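Local coordinates for protein virulence factor (Pectobacterium carotovorum, PDB 2W3Y) that acts as a virulence factor in infection of Drosophila, carries an S-linked palmitoyl group and binds lipid vesicles, at residues Q8-G19 against K95-T107. Residues are numbered along the deposited sequence; the frame is centred on the assembly and turned at random.
Sequences QDVDLYFQNIHG and KEVSNQLIPAFFT
Two first torsions bring Tyr13 and Gln100 together: the tyrosine ring is swung opposite its own backbone N, while the glutamine places CG opposite its carbonyl carbon and then folds at chi2 (-59°). The first torsion of Gln100 sets the methylene CG over the centre of one face of the phenol, 3.4 Å from the ring centroid and 6° off the normal, a well-aligned CH-pi contact. The bend at chi2 brings CD and the amide back across the same face, the amide plane tilted 34° from the ring, with NE2 3.8 Å from Tyr13 CG. At the far end of the phenol, OH lies 3.3 Å from the aliphatic CG of Glu96, while Val97 CG2 sits at the ring edge, near its plane.

Deeper in the interface, Phe14 directs CZ between two branched side chains, 3.8 Å from Val97 CG1 and 3.7 Å from Leu101 CD2. Val10, one turn earlier, rests CG1 against the backbone of the kinked partner helix, 3.4 Å from Gln100 O, with CG1 also near Leu101 CD2. Helices 9-18 and 95-105 run roughly antiparallel, their axes 9.7 Å apart at closest approach.

The pair illustrates how an amphipathic N-terminal helix is laid on a helical layer. Val73 and Ala77 of helix 57-81 touch Phe14, and Phe246 of helix 237-250 meets the Phe14 ring edge-to-face. On that flank, Asp11 forms a salt bridge with Lys249.

No hydrogen bond or salt bridge crosses between 8-19 and 95-107. Their association therefore rests on apolar burial and on the glutamine-tyrosine CH-pi contact, with polar ties of the N-terminal helix made instead to helix 237-250.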
ATOM      1  N   GLN A   8       4.515   7.520 -22.607  1.00 48.78           N
ATOM      2  CA  GLN A   8       4.681   9.006 -22.546  1.00 49.06           C
ATOM      3  C   GLN A   8       3.360   9.754 -22.316  1.00 48.47           C
ATOM      4  O   GLN A   8       3.365  10.936 -21.963  1.00 48.31           O
ATOM      5  CB  GLN A   8       5.416   9.540 -23.788  1.00 49.39           C
ATOM      6  CG  GLN A   8       6.964   9.483 -23.690  1.00 50.54           C
ATOM      7  CD  GLN A   8       7.550  10.496 -22.697  1.00 52.03           C
ATOM      8  OE1 GLN A   8       7.207  11.685 -22.721  1.00 52.72           O
ATOM      9  NE2 GLN A   8       8.442  10.025 -21.822  1.00 52.21           N
ATOM     10  N   ASP A   9       2.235   9.062 -22.505  1.00 48.08           N
ATOM     11  CA  ASP A   9       0.934   9.607 -22.106  1.00 47.54           C
ATOM     12  C   ASP A   9       0.809   9.682 -20.579  1.00 46.43           C
ATOM     13  O   ASP A   9       0.087  10.527 -20.051  1.00 46.05           O
ATOM     14  CB  ASP A   9      -0.259   8.863 -22.753  1.00 48.24           C
ATOM     15  CG  ASP A   9       0.057   7.414 -23.137  1.00 49.97           C
ATOM     16  OD1 ASP A   9      -0.871   6.730 -23.628  1.00 51.24           O
ATOM     17  OD2 ASP A   9       1.213   6.956 -22.964  1.00 51.62           O
ATOM     18  N   VAL A  10       1.530   8.803 -19.881  1.00 45.27           N
ATOM     19  CA  VAL A  10       1.661   8.886 -18.425  1.00 44.18           C
ATOM     20  C   VAL A  10       2.505  10.098 -18.025  1.00 43.07           C
ATOM     21  O   VAL A  10       2.121  10.847 -17.118  1.00 42.65           O
ATOM     22  CB  VAL A  10       2.289   7.619 -17.835  1.00 44.21           C
ATOM     23  CG1 VAL A  10       1.816   7.414 -16.406  1.00 44.50           C
ATOM     24  CG2 VAL A  10       1.929   6.436 -18.680  1.00 45.54           C
ATOM     25  N   ASP A  11       3.643  10.288 -18.703  1.00 42.15           N
ATOM     26  CA  ASP A  11       4.477  11.487 -18.513  1.00 41.31           C
ATOM     27  C   ASP A  11       3.689  12.797 -18.670  1.00 40.62           C
ATOM     28  O   ASP A  11       3.810  13.702 -17.832  1.00 40.64           O
ATOM     29  CB  ASP A  11       5.713  11.465 -19.429  1.00 41.80           C
ATOM     30  CG  ASP A  11       6.511  12.785 -19.393  1.00 42.74           C
ATOM     31  OD1 ASP A  11       6.869  13.273 -18.295  1.00 42.14           O
ATOM     32  OD2 ASP A  11       6.775  13.347 -20.481  1.00 45.33           O
ATOM     33  N   LEU A  12       2.869  12.887 -19.716  1.00 39.67           N
ATOM     34  CA  LEU A  12       2.051  14.079 -19.962  1.00 38.75           C
ATOM     35  C   LEU A  12       0.999  14.307 -18.870  1.00 37.57           C
ATOM     36  O   LEU A  12       0.741  15.445 -18.477  1.00 37.06           O
ATOM     37  CB  LEU A  12       1.366  13.992 -21.333  1.00 39.58           C
ATOM     38  CG  LEU A  12       2.240  13.809 -22.582  1.00 40.81           C
ATOM     39  CD1 LEU A  12       1.383  13.609 -23.833  1.00 41.98           C
ATOM     40  CD2 LEU A  12       3.216  14.972 -22.757  1.00 42.20           C
ATOM     41  N   TYR A  13       0.397  13.214 -18.396  1.00 36.59           N
ATOM     42  CA  TYR A  13      -0.598  13.258 -17.321  1.00 35.38           C
ATOM     43  C   TYR A  13       0.002  13.876 -16.056  1.00 34.66           C
ATOM     44  O   TYR A  13      -0.581  14.779 -15.436  1.00 33.61           O
ATOM     45  CB  TYR A  13      -1.155  11.846 -17.040  1.00 35.44           C
ATOM     46  CG  TYR A  13      -2.189  11.838 -15.934  1.00 35.60           C
ATOM     47  CD1 TYR A  13      -3.516  12.198 -16.194  1.00 35.17           C
ATOM     48  CD2 TYR A  13      -1.833  11.493 -14.620  1.00 34.77           C
ATOM     49  CE1 TYR A  13      -4.471  12.220 -15.177  1.00 35.37           C
ATOM     50  CE2 TYR A  13      -2.778  11.502 -13.603  1.00 34.30           C
ATOM     51  CZ  TYR A  13      -4.092  11.864 -13.890  1.00 35.48           C
ATOM     52  OH  TYR A  13      -5.027  11.875 -12.883  1.00 36.53           O
ATOM     53  N   PHE A  14       1.185  13.390 -15.700  1.00 34.13           N
ATOM     54  CA  PHE A  14       1.905  13.862 -14.524  1.00 33.84           C
ATOM     55  C   PHE A  14       2.504  15.257 -14.713  1.00 34.24           C
ATOM     56  O   PHE A  14       2.501  16.058 -13.772  1.00 33.23           O
ATOM     57  CB  PHE A  14       2.958  12.829 -14.108  1.00 33.85           C
ATOM     58  CG  PHE A  14       2.394  11.711 -13.267  1.00 33.93           C
ATOM     59  CD1 PHE A  14       1.609  10.707 -13.840  1.00 33.00           C
ATOM     60  CD2 PHE A  14       2.626  11.678 -11.888  1.00 33.38           C
ATOM     61  CE1 PHE A  14       1.049   9.683 -13.052  1.00 32.11           C
ATOM     62  CE2 PHE A  14       2.093  10.657 -11.100  1.00 32.49           C
ATOM     63  CZ  PHE A  14       1.304   9.654 -11.678  1.00 32.40           C
ATOM     64  N   GLN A  15       2.980  15.559 -15.928  1.00 34.46           N
ATOM     65  CA  GLN A  15       3.478  16.907 -16.252  1.00 35.21           C
ATOM     66  C   GLN A  15       2.390  17.948 -15.996  1.00 35.35           C
ATOM     67  O   GLN A  15       2.657  19.015 -15.444  1.00 35.86           O
ATOM     68  CB  GLN A  15       4.013  16.994 -17.707  1.00 34.85           C
ATOM     69  CG  GLN A  15       4.713  18.325 -18.072  1.00 35.28           C
ATOM     70  CD  GLN A  15       6.224  18.367 -17.731  1.00 35.88           C
ATOM     71  OE1 GLN A  15       7.027  17.680 -18.346  1.00 36.05           O
ATOM     72  NE2 GLN A  15       6.593  19.195 -16.772  1.00 36.79           N
ATOM     73  N   ASN A  16       1.159  17.615 -16.370  1.00 36.16           N
ATOM     74  CA  ASN A  16       0.035  18.525 -16.196  1.00 36.95           C
ATOM     75  C   ASN A  16      -0.344  18.733 -14.730  1.00 37.34           C
ATOM     76  O   ASN A  16      -0.646  19.860 -14.318  1.00 37.53           O
ATOM     77  CB  ASN A  16      -1.174  18.041 -16.998  1.00 37.39           C
ATOM     78  CG  ASN A  16      -2.373  18.942 -16.831  1.00 39.07           C
ATOM     79  OD1 ASN A  16      -3.408  18.522 -16.308  1.00 41.49           O
ATOM     80  ND2 ASN A  16      -2.234  20.205 -17.243  1.00 40.75           N
ATOM     81  N   ILE A  17      -0.327  17.653 -13.947  1.00 37.31           N
ATOM     82  CA  ILE A  17      -0.625  17.747 -12.519  1.00 37.40           C
ATOM     83  C   ILE A  17       0.318  18.730 -11.825  1.00 37.47           C
ATOM     84  O   ILE A  17      -0.129  19.610 -11.084  1.00 37.51           O
ATOM     85  CB  ILE A  17      -0.622  16.347 -11.838  1.00 37.47           C
ATOM     86  CG1 ILE A  17      -1.894  15.580 -12.220  1.00 37.84           C
ATOM     87  CG2 ILE A  17      -0.516  16.458 -10.306  1.00 36.94           C
ATOM     88  CD1 ILE A  17      -1.869  14.105 -11.848  1.00 37.63           C
ATOM     89  N   HIS A  18       1.610  18.617 -12.115  1.00 37.56           N
ATOM     90  CA  HIS A  18       2.619  19.360 -11.365  1.00 38.43           C
ATOM     91  C   HIS A  18       2.939  20.785 -11.883  1.00 39.24           C
ATOM     92  O   HIS A  18       3.696  21.519 -11.252  1.00 39.55           O
ATOM     93  CB  HIS A  18       3.879  18.496 -11.177  1.00 38.14           C
ATOM     94  CG  HIS A  18       3.710  17.399 -10.161  1.00 38.47           C
ATOM     95  ND1 HIS A  18       3.853  16.060 -10.468  1.00 39.17           N
ATOM     96  CD2 HIS A  18       3.403  17.448  -8.841  1.00 36.43           C
ATOM     97  CE1 HIS A  18       3.639  15.334  -9.382  1.00 35.91           C
ATOM     98  NE2 HIS A  18       3.370  16.152  -8.381  1.00 35.85           N
ATOM     99  N   GLY A  19       2.330  21.187 -12.997  1.00 39.88           N
ATOM    100  CA  GLY A  19       2.553  22.528 -13.560  1.00 40.37           C
ATOM    101  C   GLY A  19       1.885  23.633 -12.759  1.00 41.09           C
ATOM    102  O   GLY A  19       1.233  23.372 -11.734  1.00 41.26           O
ATOM    103  N   LYS A  95      -7.549   6.501  -7.168  1.00 24.21           N
ATOM    104  CA  LYS A  95      -7.868   5.587  -8.262  1.00 26.06           C
ATOM    105  C   LYS A  95      -7.584   6.199  -9.657  1.00 25.86           C
ATOM    106  O   LYS A  95      -7.014   5.527 -10.524  1.00 26.45           O
ATOM    107  CB  LYS A  95      -9.311   5.077  -8.143  1.00 26.05           C
ATOM    108  CG  LYS A  95      -9.699   4.027  -9.192  1.00 28.30           C
ATOM    109  CD  LYS A  95     -11.119   3.502  -8.963  1.00 28.87           C
ATOM    110  CE  LYS A  95     -12.170   4.530  -9.364  1.00 34.00           C
ATOM    111  NZ  LYS A  95     -13.580   4.056  -9.097  1.00 38.38           N
ATOM    112  N   GLU A  96      -7.966   7.460  -9.858  1.00 26.77           N
ATOM    113  CA  GLU A  96      -7.693   8.185 -11.124  1.00 26.96           C
ATOM    114  C   GLU A  96      -6.193   8.187 -11.473  1.00 26.61           C
ATOM    115  O   GLU A  96      -5.804   7.950 -12.625  1.00 26.92           O
ATOM    116  CB  GLU A  96      -8.238   9.623 -11.040  1.00 27.04           C
ATOM    117  CG  GLU A  96      -7.968  10.552 -12.268  1.00 29.20           C
ATOM    118  CD  GLU A  96      -8.937  10.344 -13.436  1.00 35.34           C
ATOM    119  OE1 GLU A  96      -9.740   9.370 -13.407  1.00 38.37           O
ATOM    120  OE2 GLU A  96      -8.901  11.166 -14.387  1.00 36.38           O
ATOM    121  N   VAL A  97      -5.358   8.420 -10.464  1.00 26.08           N
ATOM    122  CA  VAL A  97      -3.900   8.523 -10.646  1.00 25.27           C
ATOM    123  C   VAL A  97      -3.273   7.140 -10.895  1.00 25.79           C
ATOM    124  O   VAL A  97      -2.409   6.990 -11.774  1.00 25.10           O
ATOM    125  CB  VAL A  97      -3.239   9.278  -9.448  1.00 25.49           C
ATOM    126  CG1 VAL A  97      -1.717   9.129  -9.449  1.00 24.36           C
ATOM    127  CG2 VAL A  97      -3.640  10.785  -9.445  1.00 25.22           C
ATOM    128  N   SER A  98      -3.714   6.127 -10.134  1.00 25.51           N
ATOM    129  CA  SER A  98      -3.281   4.746 -10.357  1.00 26.47           C
ATOM    130  C   SER A  98      -3.675   4.180 -11.742  1.00 26.77           C
ATOM    131  O   SER A  98      -2.915   3.432 -12.336  1.00 26.97           O
ATOM    132  CB  SER A  98      -3.798   3.825  -9.233  1.00 26.34           C
ATOM    133  OG  SER A  98      -3.395   4.308  -7.955  1.00 27.25           O
ATOM    134  N   ASN A  99      -4.860   4.533 -12.242  1.00 27.89           N
ATOM    135  CA  ASN A  99      -5.309   4.119 -13.584  1.00 29.20           C
ATOM    136  C   ASN A  99      -4.438   4.693 -14.716  1.00 29.49           C
ATOM    137  O   ASN A  99      -4.560   4.291 -15.864  1.00 30.19           O
ATOM    138  CB  ASN A  99      -6.774   4.516 -13.816  1.00 29.40           C
ATOM    139  CG  ASN A  99      -7.762   3.597 -13.094  1.00 30.39           C
ATOM    140  OD1 ASN A  99      -7.460   2.440 -12.776  1.00 29.65           O
ATOM    141  ND2 ASN A  99      -8.963   4.110 -12.857  1.00 31.12           N
ATOM    142  N   GLN A 100      -3.560   5.629 -14.374  1.00 30.17           N
ATOM    143  CA  GLN A 100      -2.588   6.171 -15.313  1.00 30.69           C
ATOM    144  C   GLN A 100      -1.265   5.412 -15.239  1.00 30.73           C
ATOM    145  O   GLN A 100      -0.662   5.115 -16.281  1.00 30.96           O
ATOM    146  CB  GLN A 100      -2.388   7.667 -15.082  1.00 31.11           C
ATOM    147  CG  GLN A 100      -3.623   8.507 -15.361  1.00 33.88           C
ATOM    148  CD  GLN A 100      -4.129   8.375 -16.796  1.00 37.13           C
ATOM    149  OE1 GLN A 100      -5.272   7.981 -17.024  1.00 38.78           O
ATOM    150  NE2 GLN A 100      -3.277   8.705 -17.767  1.00 38.50           N
ATOM    151  N   LEU A 101      -0.846   5.057 -14.017  1.00 29.81           N
ATOM    152  CA  LEU A 101       0.389   4.293 -13.773  1.00 29.32           C
ATOM    153  C   LEU A 101       0.336   2.838 -14.250  1.00 29.30           C
ATOM    154  O   LEU A 101       1.309   2.328 -14.817  1.00 29.13           O
ATOM    155  CB  LEU A 101       0.760   4.307 -12.260  1.00 29.09           C
ATOM    156  CG  LEU A 101       1.168   5.648 -11.643  1.00 28.68           C
ATOM    157  CD1 LEU A 101       1.304   5.575 -10.114  1.00 28.71           C
ATOM    158  CD2 LEU A 101       2.440   6.230 -12.283  1.00 26.76           C
ATOM    159  N   ILE A 102      -0.792   2.174 -13.993  1.00 29.61           N
ATOM    160  CA  ILE A 102      -0.946   0.720 -14.189  1.00 30.05           C
ATOM    161  C   ILE A 102      -0.741   0.226 -15.646  1.00 30.09           C
ATOM    162  O   ILE A 102       0.059  -0.674 -15.872  1.00 29.88           O
ATOM    163  CB  ILE A 102      -2.289   0.177 -13.541  1.00 30.14           C
ATOM    164  CG1 ILE A 102      -2.328   0.421 -12.013  1.00 31.15           C
ATOM    165  CG2 ILE A 102      -2.554  -1.311 -13.877  1.00 29.78           C
ATOM    166  CD1 ILE A 102      -1.151  -0.099 -11.232  1.00 32.50           C
ATOM    167  N   PRO A 103      -1.449   0.816 -16.631  1.00 30.77           N
ATOM    168  CA  PRO A 103      -1.246   0.422 -18.039  1.00 31.05           C
ATOM    169  C   PRO A 103       0.194   0.640 -18.513  1.00 31.28           C
ATOM    170  O   PRO A 103       0.715  -0.138 -19.327  1.00 31.36           O
ATOM    171  CB  PRO A 103      -2.189   1.353 -18.799  1.00 31.35           C
ATOM    172  CG  PRO A 103      -3.204   1.766 -17.812  1.00 31.22           C
ATOM    173  CD  PRO A 103      -2.483   1.862 -16.511  1.00 30.47           C
ATOM    174  N   ALA A 104       0.837   1.666 -17.957  1.00 31.39           N
ATOM    175  CA  ALA A 104       2.183   2.076 -18.345  1.00 31.13           C
ATOM    176  C   ALA A 104       3.296   1.132 -17.891  1.00 30.83           C
ATOM    177  O   ALA A 104       4.197   0.817 -18.672  1.00 31.20           O
ATOM    178  CB  ALA A 104       2.452   3.491 -17.843  1.00 31.21           C
ATOM    179  N   PHE A 105       3.234   0.676 -16.636  1.00 30.15           N
ATOM    180  CA  PHE A 105       4.355  -0.043 -16.019  1.00 29.19           C
ATOM    181  C   PHE A 105       3.988  -1.386 -15.389  1.00 28.83           C
ATOM    182  O   PHE A 105       4.843  -2.087 -14.851  1.00 27.80           O
ATOM    183  CB  PHE A 105       5.000   0.826 -14.930  1.00 29.67           C
ATOM    184  CG  PHE A 105       5.402   2.195 -15.387  1.00 29.31           C
ATOM    185  CD1 PHE A 105       6.521   2.375 -16.187  1.00 29.21           C
ATOM    186  CD2 PHE A 105       4.681   3.306 -14.980  1.00 29.94           C
ATOM    187  CE1 PHE A 105       6.911   3.643 -16.589  1.00 29.75           C
ATOM    188  CE2 PHE A 105       5.052   4.594 -15.382  1.00 30.49           C
ATOM    189  CZ  PHE A 105       6.171   4.761 -16.188  1.00 31.48           C
ATOM    190  N   PHE A 106       2.713  -1.748 -15.447  1.00 28.69           N
ATOM    191  CA  PHE A 106       2.244  -2.904 -14.686  1.00 29.27           C
ATOM    192  C   PHE A 106       1.433  -3.874 -15.540  1.00 29.84           C
ATOM    193  O   PHE A 106       1.047  -3.572 -16.676  1.00 30.22           O
ATOM    194  CB  PHE A 106       1.406  -2.449 -13.481  1.00 28.89           C
ATOM    195  CG  PHE A 106       2.179  -1.657 -12.454  1.00 27.59           C
ATOM    196  CD1 PHE A 106       2.652  -2.270 -11.304  1.00 25.81           C
ATOM    197  CD2 PHE A 106       2.416  -0.296 -12.628  1.00 27.14           C
ATOM    198  CE1 PHE A 106       3.377  -1.549 -10.356  1.00 25.63           C
ATOM    199  CE2 PHE A 106       3.131   0.431 -11.692  1.00 25.82           C
ATOM    200  CZ  PHE A 106       3.613  -0.200 -10.548  1.00 27.95           C
ATOM    201  N   THR A 107       1.149  -5.028 -14.968  1.00 30.03           N
ATOM    202  CA  THR A 107       0.375  -6.047 -15.655  1.00 31.07           C
ATOM    203  C   THR A 107      -0.666  -6.617 -14.686  1.00 31.21           C
ATOM    204  O   THR A 107      -0.698  -6.216 -13.519  1.00 30.49           O
ATOM    205  CB  THR A 107       1.317  -7.113 -16.276  1.00 30.89           C
ATOM    206  OG1 THR A 107       0.564  -8.004 -17.109  1.00 33.73           O
ATOM    207  CG2 THR A 107       2.091  -7.888 -15.214  1.00 30.84           C
TER